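Local coordinates for general Secretion Pathway Protein (Vibrio vulnificus, PDB 4G54), which probably serves the type II secretion system in the periplasm, where its peptidoglycan-binding domain is thought to engage the cell wall, at residues Gln70-Gln73 with Pro78-Leu81; Glu148-Leu153 with Ala170-Arg175; Gln180-Met185 with Gln200-Leu205. All blocks are in the same frame, centred on the assembly; numbering follows the deposited sequence.

How the contacts relate
Contacts 1 and 2 are buried, and contact 3 lies at the surface. Contact 1 belongs to the C39-like domain and packs a short helix on a central sheet strand. Contact 2 joins two helices of the putative peptidoglycan-binding domain, on the opposite side of the chain's centre, with the two contact centres about 29 Å apart. Contact 3 uses the far end of the same helix 170-182. It touches contact 2 through L153, Q200 and L205. The chemistry shifts with place. Contact 1 is purely leucine on leucine. Contact 2 adds a carboxylate, an arginine and a water. Contact 3 rests on a methionine that meets both an indole and the amide lying over it.

Contact 1. Residues Gln70-Gln73 with Pro78-Leu81; sequences QELQ and PLLL
L72 meets L79 and L81 where a short helix packs on the antiparallel sheet of the C39-like domain. Helix 69-73 runs into a loop that leads directly to strand 79-85. The chain thus folds back, and the helix lies against the strand that follows it.

The L72 side chain can be followed outward. CB leaves the helix roughly along the run of the strand, not at it, and makes no contact with residues 78-81. CG is anti to the backbone N (chi1 -174°), and this extends the branch towards the sheet. L72 CG itself is still 5.1 Å from L79 CD1. The touching is done by the CD1 methyl of L72. It lies 3.7 Å from L79 CD1 and 4.0 Å from L81 CD2. The two strand methyls, L79 CD1 and L81 CD2, are 5.1 Å from each other, and L72 CD1 meets them from directions nearly at right angles. CD2, the other branch, does not come as close to either leucine.

L79 and L81 are two residues apart, so both lie on the same face of the strand. L80 between them turns to the other face, where it packs on L37 of helix 30-40. L72 and L79 run antiparallel, side by side, whereas L81 comes in at a slant to L72.

The strand is an inner one. L79 and L81 form backbone hydrogen bonds with L94 and V92 of strand 88-97, and L80 bonds to T127 of strand 125-131. L94 and V126 also touch L72, so its end is packed against three adjacent strands. L67 touches both L72 and L79.

All three leucines are buried, and the contact between them is entirely apolar. Its central atom is L72 CD1, the methyl that both strand leucines share.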
loop_
_atom_site.group_PDB
_atom_site.type_symbol
_atom_site.label_atom_id
_atom_site.label_comp_id
_atom_site.label_asym_id
_atom_site.label_seq_id
_atom_site.Cartn_x
_atom_site.Cartn_y
_atom_site.Cartn_z
ATOM N N GLN A 70 -3.614 2.718 17.185
ATOM C CA GLN A 70 -4.993 2.476 16.687
ATOM C C GLN A 70 -4.934 2.573 15.147
ATOM O O GLN A 70 -5.411 1.673 14.430
ATOM C CB GLN A 70 -5.991 3.495 17.287
ATOM C CG GLN A 70 -7.365 3.351 16.642
ATOM C CD GLN A 70 -8.227 2.141 17.082
ATOM O OE1 GLN A 70 -7.758 1.178 17.754
ATOM N NE2 GLN A 70 -9.533 2.180 16.675
ATOM N N GLU A 71 -4.263 3.604 14.631
ATOM C CA GLU A 71 -4.207 3.800 13.162
ATOM C C GLU A 71 -3.378 2.691 12.491
ATOM O O GLU A 71 -3.786 2.175 11.421
ATOM C CB GLU A 71 -3.662 5.183 12.819
ATOM C CG GLU A 71 -4.600 6.302 13.172
ATOM C CD GLU A 71 -3.951 7.689 13.214
ATOM O OE1 GLU A 71 -2.715 7.830 13.378
ATOM O OE2 GLU A 71 -4.729 8.681 13.079
ATOM N N LEU A 72 -2.281 2.254 13.109
ATOM C CA LEU A 72 -1.437 1.280 12.501
ATOM C C LEU A 72 -2.249 -0.012 12.353
ATOM O O LEU A 72 -2.195 -0.696 11.332
ATOM C CB LEU A 72 -0.216 1.047 13.431
ATOM C CG LEU A 72 0.822 0.105 12.784
ATOM C CD1 LEU A 72 1.469 0.898 11.620
ATOM C CD2 LEU A 72 1.900 -0.273 13.765
ATOM N N GLN A 73 -3.064 -0.336 13.334
ATOM C CA GLN A 73 -3.868 -1.558 13.245
ATOM C C GLN A 73 -4.830 -1.560 12.091
ATOM O O GLN A 73 -5.220 -2.688 11.669
ATOM C CB GLN A 73 -4.693 -1.754 14.537
ATOM C CG GLN A 73 -3.794 -2.199 15.695
ATOM C CD GLN A 73 -4.577 -2.149 17.013
ATOM O OE1 GLN A 73 -4.462 -1.190 17.855
ATOM N NE2 GLN A 73 -5.404 -3.158 17.194
ATOM N N PRO A 78 0.849 -3.597 3.762
ATOM C CA PRO A 78 2.084 -3.531 4.523
ATOM C C PRO A 78 2.668 -2.104 4.496
ATOM O O PRO A 78 2.402 -1.299 3.596
ATOM C CB PRO A 78 3.017 -4.541 3.811
ATOM C CG PRO A 78 2.018 -5.554 3.259
ATOM C CD PRO A 78 0.821 -4.701 2.779
ATOM N N LEU A 79 3.461 -1.803 5.534
ATOM C CA LEU A 79 4.114 -0.491 5.711
ATOM C C LEU A 79 5.526 -0.696 6.112
ATOM O O LEU A 79 5.923 -1.821 6.621
ATOM C CB LEU A 79 3.427 0.261 6.932
ATOM C CG LEU A 79 1.982 0.654 6.653
ATOM C CD1 LEU A 79 1.409 1.288 7.897
ATOM C CD2 LEU A 79 1.822 1.677 5.538
ATOM N N LEU A 80 6.370 0.364 5.986
ATOM C CA LEU A 80 7.752 0.301 6.550
ATOM C C LEU A 80 7.746 1.092 7.879
ATOM O O LEU A 80 7.283 2.270 7.863
ATOM C CB LEU A 80 8.736 0.945 5.570
ATOM C CG LEU A 80 10.228 0.837 6.019
ATOM C CD1 LEU A 80 10.731 -0.654 5.857
ATOM C CD2 LEU A 80 11.040 1.771 5.079
ATOM N N LEU A 81 8.151 0.428 8.976
ATOM C CA LEU A 81 8.123 1.102 10.286
ATOM C C LEU A 81 9.522 1.685 10.513
ATOM O O LEU A 81 10.534 1.023 10.293
ATOM C CB LEU A 81 7.840 0.100 11.426
ATOM C CG LEU A 81 6.525 -0.659 11.257
ATOM C CD1 LEU A 81 6.353 -1.496 12.542
ATOM C CD2 LEU A 81 5.355 0.276 11.027
#

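Contact 2. Residues Glu148-Leu153 with Ala170-Arg175; sequences EVLDQL and AELMQR
L172 points from helix 170-182 toward helix 145-158 and lies against L150 and D151. This is a helix-helix contact inside the putative peptidoglycan-binding domain. Between residues 148-153 and 170-175 the nearest CA atoms are those of D151 and L172, 7.2 Å apart.

The fork of L172 divides its work. One methyl, CD2, meets L150 CD2 at 4.0 Å. The other, CD1, lies beside the aspartate, 3.8 Å from D151 OD1 and 4.1 Å from D151 CA. Each of the two helix 145-158 side chains runs at a slant to L172. L150 has CG anti to the backbone N (chi1 178°), and this brings its CD2 methyl, but not CD1, to the second helix. L150 also packs on L196 and L199 of helix 193-202, so it joins three helices. L172 in turn touches I147 and L154, one turn away along helix 145-158 in each direction.

D151 is buried, and its carboxylate is well supplied with partners. OD1 accepts the backbone N-H of L163, and OD2 accepts that of T165. A weak bond from K164 N also reaches OD2. The carboxylate thus ties the helix to the chain that leaves its far end and heads for helix 170-182.

The polar side of the contact is bridged by water. R175 and D151 carry opposite charges but do not touch, with R175 NE 4.7 Å from D151 OD1. The water between them donates to D151 OD1 and to the D151 backbone O. It lies in the plane of the guanidinium, at its edge. R175 also forms a salt bridge to D160 through NH2, which helps to fix the group. The water accepts from R175 NE at 2.8 Å and is 2.6 Å from D151 OD1.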
loop_
_atom_site.group_PDB
_atom_site.type_symbol
_atom_site.label_atom_id
_atom_site.label_comp_id
_atom_site.label_asym_id
_atom_site.label_seq_id
_atom_site.Cartn_x
_atom_site.Cartn_y
_atom_site.Cartn_z
ATOM N N GLU A 148 -11.831 1.606 -16.994
ATOM C CA GLU A 148 -11.853 0.182 -16.708
ATOM C C GLU A 148 -11.171 -0.101 -15.405
ATOM O O GLU A 148 -11.600 -0.977 -14.600
ATOM C CB GLU A 148 -11.122 -0.619 -17.826
ATOM C CG GLU A 148 -11.627 -0.277 -19.201
ATOM C CD GLU A 148 -10.784 -0.898 -20.343
ATOM O OE1 GLU A 148 -9.668 -1.422 -20.117
ATOM O OE2 GLU A 148 -11.281 -0.826 -21.491
ATOM N N VAL A 149 -10.041 0.596 -15.137
ATOM C CA VAL A 149 -9.387 0.430 -13.866
ATOM C C VAL A 149 -10.180 0.925 -12.628
ATOM O O VAL A 149 -10.274 0.208 -11.640
ATOM C CB VAL A 149 -8.007 1.220 -13.867
ATOM C CG1 VAL A 149 -7.367 1.240 -12.477
ATOM C CG2 VAL A 149 -7.075 0.518 -14.861
ATOM N N LEU A 150 -10.882 2.067 -12.788
ATOM C CA LEU A 150 -11.853 2.563 -11.782
ATOM C C LEU A 150 -12.921 1.490 -11.475
ATOM O O LEU A 150 -13.151 1.161 -10.292
ATOM C CB LEU A 150 -12.487 3.899 -12.307
ATOM C CG LEU A 150 -13.514 4.367 -11.312
ATOM C CD1 LEU A 150 -13.037 4.586 -9.893
ATOM C CD2 LEU A 150 -14.168 5.662 -11.900
ATOM N N ASP A 151 -13.416 0.898 -12.567
ATOM C CA ASP A 151 -14.528 -0.078 -12.457
ATOM C C ASP A 151 -13.951 -1.280 -11.608
ATOM O O ASP A 151 -14.608 -1.763 -10.633
ATOM C CB ASP A 151 -14.914 -0.419 -13.863
ATOM C CG ASP A 151 -16.063 -1.472 -13.982
ATOM O OD1 ASP A 151 -16.966 -1.497 -13.118
ATOM O OD2 ASP A 151 -15.969 -2.250 -14.986
ATOM N N GLN A 152 -12.755 -1.749 -11.941
ATOM C CA GLN A 152 -12.214 -2.893 -11.270
ATOM C C GLN A 152 -11.915 -2.582 -9.804
ATOM O O GLN A 152 -12.186 -3.459 -8.922
ATOM C CB GLN A 152 -10.894 -3.338 -11.968
ATOM C CG GLN A 152 -11.245 -3.855 -13.377
ATOM C CD GLN A 152 -11.986 -5.242 -13.378
ATOM O OE1 GLN A 152 -11.871 -6.051 -12.423
ATOM N NE2 GLN A 152 -12.772 -5.513 -14.478
ATOM N N LEU A 153 -11.364 -1.381 -9.511
ATOM C CA LEU A 153 -11.006 -1.060 -8.098
ATOM C C LEU A 153 -12.281 -0.906 -7.270
ATOM O O LEU A 153 -12.358 -1.322 -6.121
ATOM C CB LEU A 153 -10.230 0.300 -8.108
ATOM C CG LEU A 153 -8.833 0.166 -8.628
ATOM C CD1 LEU A 153 -8.216 1.598 -8.775
ATOM C CD2 LEU A 153 -7.974 -0.664 -7.679
ATOM N N ALA A 170 -23.949 6.126 -16.270
ATOM C CA ALA A 170 -24.801 6.475 -15.136
ATOM C C ALA A 170 -24.666 5.448 -14.039
ATOM O O ALA A 170 -24.672 5.811 -12.844
ATOM C CB ALA A 170 -26.288 6.639 -15.629
ATOM N N GLU A 171 -24.514 4.178 -14.406
ATOM C CA GLU A 171 -24.448 3.142 -13.368
ATOM C C GLU A 171 -23.097 3.199 -12.652
ATOM O O GLU A 171 -23.022 3.073 -11.409
ATOM C CB GLU A 171 -24.683 1.786 -14.009
ATOM C CG GLU A 171 -24.771 0.724 -12.898
ATOM C CD GLU A 171 -25.184 -0.659 -13.349
ATOM O OE1 GLU A 171 -25.221 -0.899 -14.605
ATOM O OE2 GLU A 171 -25.490 -1.509 -12.447
ATOM N N LEU A 172 -22.009 3.518 -13.375
ATOM C CA LEU A 172 -20.716 3.655 -12.667
ATOM C C LEU A 172 -20.804 4.827 -11.708
ATOM O O LEU A 172 -20.204 4.789 -10.611
ATOM C CB LEU A 172 -19.563 3.836 -13.692
ATOM C CG LEU A 172 -18.163 3.613 -13.028
ATOM C CD1 LEU A 172 -17.925 2.162 -12.530
ATOM C CD2 LEU A 172 -17.063 3.950 -14.041
ATOM N N MET A 173 -21.473 5.909 -12.146
ATOM C CA MET A 173 -21.640 7.075 -11.264
ATOM C C MET A 173 -22.369 6.660 -9.938
ATOM O O MET A 173 -21.936 7.113 -8.844
ATOM C CB MET A 173 -22.404 8.191 -12.009
ATOM C CG MET A 173 -22.370 9.462 -11.209
ATOM S SD MET A 173 -23.107 10.796 -12.272
ATOM C CE MET A 173 -23.095 12.112 -11.016
ATOM N N GLN A 174 -23.417 5.834 -10.048
ATOM C CA GLN A 174 -24.134 5.371 -8.823
ATOM C C GLN A 174 -23.163 4.554 -7.979
ATOM O O GLN A 174 -23.265 4.591 -6.744
ATOM C CB GLN A 174 -25.348 4.526 -9.278
ATOM C CG GLN A 174 -26.356 5.438 -9.933
ATOM C CD GLN A 174 -27.671 5.404 -9.192
ATOM O OE1 GLN A 174 -27.960 6.234 -8.316
ATOM N NE2 GLN A 174 -28.438 4.358 -9.468
ATOM N N ARG A 175 -22.237 3.831 -8.591
ATOM C CA ARG A 175 -21.274 3.017 -7.790
ATOM C C ARG A 175 -20.219 3.872 -7.116
ATOM O O ARG A 175 -19.872 3.630 -5.975
ATOM C CB ARG A 175 -20.562 1.960 -8.665
ATOM C CG ARG A 175 -21.652 0.902 -9.058
ATOM C CD ARG A 175 -21.057 -0.164 -10.048
ATOM N NE ARG A 175 -19.892 -0.881 -9.479
ATOM C CZ ARG A 175 -19.947 -1.731 -8.444
ATOM N NH1 ARG A 175 -21.083 -2.062 -7.793
ATOM N NH2 ARG A 175 -18.770 -2.274 -8.051
HETATM O O HOH W 1 -17.288 -1.122 -10.540
#

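Contact 3. Residues Gln180-Met185 with Gln200-Leu205; sequences QRWQAM and QHMVSL
M202 reaches across from the end of helix 193-202 to meet W182 and Q183 at the end of helix 170-182. The contact joins the C-terminal ends of two helices of the putative peptidoglycan-binding domain, the second probably at its border. The tight part lies round the thioether. M202 CE is 3.6 Å from W182 CH2 and 4.0 Å from W182 CZ3. M202 SD is 3.7 Å from Q183 CD.

The methionine is extended as far as the sulfur and then bends (chi3 60°), which turns CE to the indole. The sulfur makes an oblique Met-aromatic contact. It lies 5.4 Å from the centroid of the six-membered ring of W182, 32° off the ring normal. The Q183 amide has its end over one face of the indole. Sulfur and ring therefore both pack on the same amide.

The loose side belongs to the tryptophan. W182 is exposed, and only the outer corner of its six-membered ring meets the methyl. The backbones stay well apart, with the CA atoms of Q183 and M202 10.7 Å from each other.

A Schellman motif ends helix 170-182 here, with M185 N bonded to Q180 O and A184 N to R181 O. A184 has the positive phi of its C' position. R198 of helix 193-202 bonds to Q183 O, L158 of helix 145-158 touches W182, and H201 stacks edge-to-face on W130 of strand 125-131.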
loop_
_atom_site.group_PDB
_atom_site.type_symbol
_atom_site.label_atom_id
_atom_site.label_comp_id
_atom_site.label_asym_id
_atom_site.label_seq_id
_atom_site.Cartn_x
_atom_site.Cartn_y
_atom_site.Cartn_z
ATOM N N GLN A 180 -18.558 6.481 -2.040
ATOM C CA GLN A 180 -18.484 7.784 -1.309
ATOM C C GLN A 180 -19.293 7.761 -0.006
ATOM O O GLN A 180 -18.777 8.152 1.061
ATOM C CB GLN A 180 -18.946 8.960 -2.185
ATOM C CG GLN A 180 -17.826 9.212 -3.275
ATOM C CD GLN A 180 -18.381 10.189 -4.327
ATOM O OE1 GLN A 180 -19.554 10.143 -4.692
ATOM N NE2 GLN A 180 -17.481 10.910 -4.985
ATOM N N ARG A 181 -20.531 7.223 -0.073
ATOM C CA ARG A 181 -21.381 7.195 1.141
ATOM C C ARG A 181 -20.810 6.236 2.199
ATOM O O ARG A 181 -20.667 6.619 3.404
ATOM C CB ARG A 181 -22.786 6.717 0.751
ATOM C CG ARG A 181 -23.640 6.478 2.007
ATOM C CD ARG A 181 -25.008 6.835 1.653
ATOM N NE ARG A 181 -25.573 7.225 2.928
ATOM C CZ ARG A 181 -26.731 7.800 3.096
ATOM N NH1 ARG A 181 -27.463 8.074 2.024
ATOM N NH2 ARG A 181 -27.127 8.120 4.351
ATOM N N TRP A 182 -20.329 5.077 1.738
ATOM C CA TRP A 182 -19.659 4.162 2.678
ATOM C C TRP A 182 -18.468 4.765 3.374
ATOM O O TRP A 182 -18.321 4.657 4.640
ATOM C CB TRP A 182 -19.255 2.932 1.899
ATOM C CG TRP A 182 -18.421 1.937 2.670
ATOM C CD1 TRP A 182 -18.558 1.572 3.980
ATOM C CD2 TRP A 182 -17.344 1.183 2.130
ATOM N NE1 TRP A 182 -17.620 0.547 4.286
ATOM C CE2 TRP A 182 -16.904 0.284 3.151
ATOM C CE3 TRP A 182 -16.794 1.071 0.868
ATOM C CZ2 TRP A 182 -15.804 -0.603 2.954
ATOM C CZ3 TRP A 182 -15.762 0.188 0.667
ATOM C CH2 TRP A 182 -15.281 -0.656 1.713
ATOM N N GLN A 183 -17.689 5.545 2.596
ATOM C CA GLN A 183 -16.449 6.175 3.134
ATOM C C GLN A 183 -16.677 7.578 3.767
ATOM O O GLN A 183 -15.694 8.290 4.033
ATOM C CB GLN A 183 -15.453 6.212 1.946
ATOM C CG GLN A 183 -14.973 4.781 1.598
ATOM C CD GLN A 183 -14.272 4.106 2.750
ATOM O OE1 GLN A 183 -14.693 2.950 3.111
ATOM N NE2 GLN A 183 -13.336 4.732 3.417
ATOM N N ALA A 184 -17.938 7.963 3.937
ATOM C CA ALA A 184 -18.299 9.245 4.622
ATOM C C ALA A 184 -17.708 10.426 3.903
ATOM O O ALA A 184 -17.123 11.359 4.530
ATOM C CB ALA A 184 -17.781 9.166 6.095
ATOM N N MET A 185 -17.840 10.460 2.579
ATOM C CA MET A 185 -17.323 11.535 1.746
ATOM C C MET A 185 -18.533 12.084 0.949
ATOM O O MET A 185 -19.519 11.365 0.713
ATOM C CB MET A 185 -16.250 10.951 0.742
ATOM C CG MET A 185 -15.064 10.296 1.533
ATOM S SD MET A 185 -13.689 9.821 0.404
ATOM C CE MET A 185 -14.477 10.160 -0.738
ATOM N N GLN A 200 -7.759 4.085 -3.807
ATOM C CA GLN A 200 -6.535 3.372 -4.183
ATOM C C GLN A 200 -5.629 3.138 -2.981
ATOM O O GLN A 200 -4.787 2.202 -2.988
ATOM C CB GLN A 200 -5.795 4.215 -5.241
ATOM C CG GLN A 200 -6.568 4.017 -6.569
ATOM C CD GLN A 200 -6.039 5.067 -7.569
ATOM O OE1 GLN A 200 -5.289 4.718 -8.465
ATOM N NE2 GLN A 200 -6.358 6.351 -7.370
ATOM N N HIS A 201 -5.781 3.894 -1.872
ATOM C CA HIS A 201 -5.029 3.500 -0.688
ATOM C C HIS A 201 -5.656 2.243 -0.069
ATOM O O HIS A 201 -4.939 1.441 0.536
ATOM C CB HIS A 201 -4.999 4.706 0.273
ATOM C CG HIS A 201 -4.180 4.436 1.504
ATOM N ND1 HIS A 201 -2.819 4.627 1.611
ATOM C CD2 HIS A 201 -4.601 3.925 2.693
ATOM C CE1 HIS A 201 -2.421 4.249 2.828
ATOM N NE2 HIS A 201 -3.474 3.795 3.489
ATOM N N MET A 202 -6.977 2.013 -0.261
ATOM C CA MET A 202 -7.615 0.831 0.381
ATOM C C MET A 202 -7.397 -0.442 -0.408
ATOM O O MET A 202 -7.191 -1.540 0.189
ATOM C CB MET A 202 -9.141 1.133 0.466
ATOM C CG MET A 202 -9.618 2.184 1.481
ATOM S SD MET A 202 -11.429 2.346 1.274
ATOM C CE MET A 202 -11.918 0.641 1.633
ATOM N N VAL A 203 -7.446 -0.351 -1.764
ATOM C CA VAL A 203 -7.396 -1.616 -2.559
ATOM C C VAL A 203 -6.478 -1.428 -3.751
ATOM O O VAL A 203 -6.236 -0.319 -4.217
ATOM C CB VAL A 203 -8.824 -2.089 -3.094
ATOM C CG1 VAL A 203 -9.771 -2.506 -1.919
ATOM C CG2 VAL A 203 -9.438 -1.024 -3.935
ATOM N N SER A 204 -5.978 -2.569 -4.282
ATOM C CA SER A 204 -5.126 -2.517 -5.461
ATOM C C SER A 204 -5.624 -3.581 -6.449
ATOM O O SER A 204 -6.245 -4.580 -6.035
ATOM C CB SER A 204 -3.692 -2.955 -5.091
ATOM O OG SER A 204 -3.238 -2.286 -3.879
ATOM N N LEU A 205 -5.199 -3.418 -7.695
ATOM C CA LEU A 205 -5.584 -4.485 -8.729
ATOM C C LEU A 205 -4.934 -5.836 -8.439
ATOM O O LEU A 205 -5.550 -6.870 -8.758
ATOM C CB LEU A 205 -5.162 -4.052 -10.128
ATOM C CG LEU A 205 -5.792 -2.744 -10.680
ATOM C CD1 LEU A 205 -5.188 -2.331 -12.046
ATOM C CD2 LEU A 205 -7.343 -2.838 -10.784
#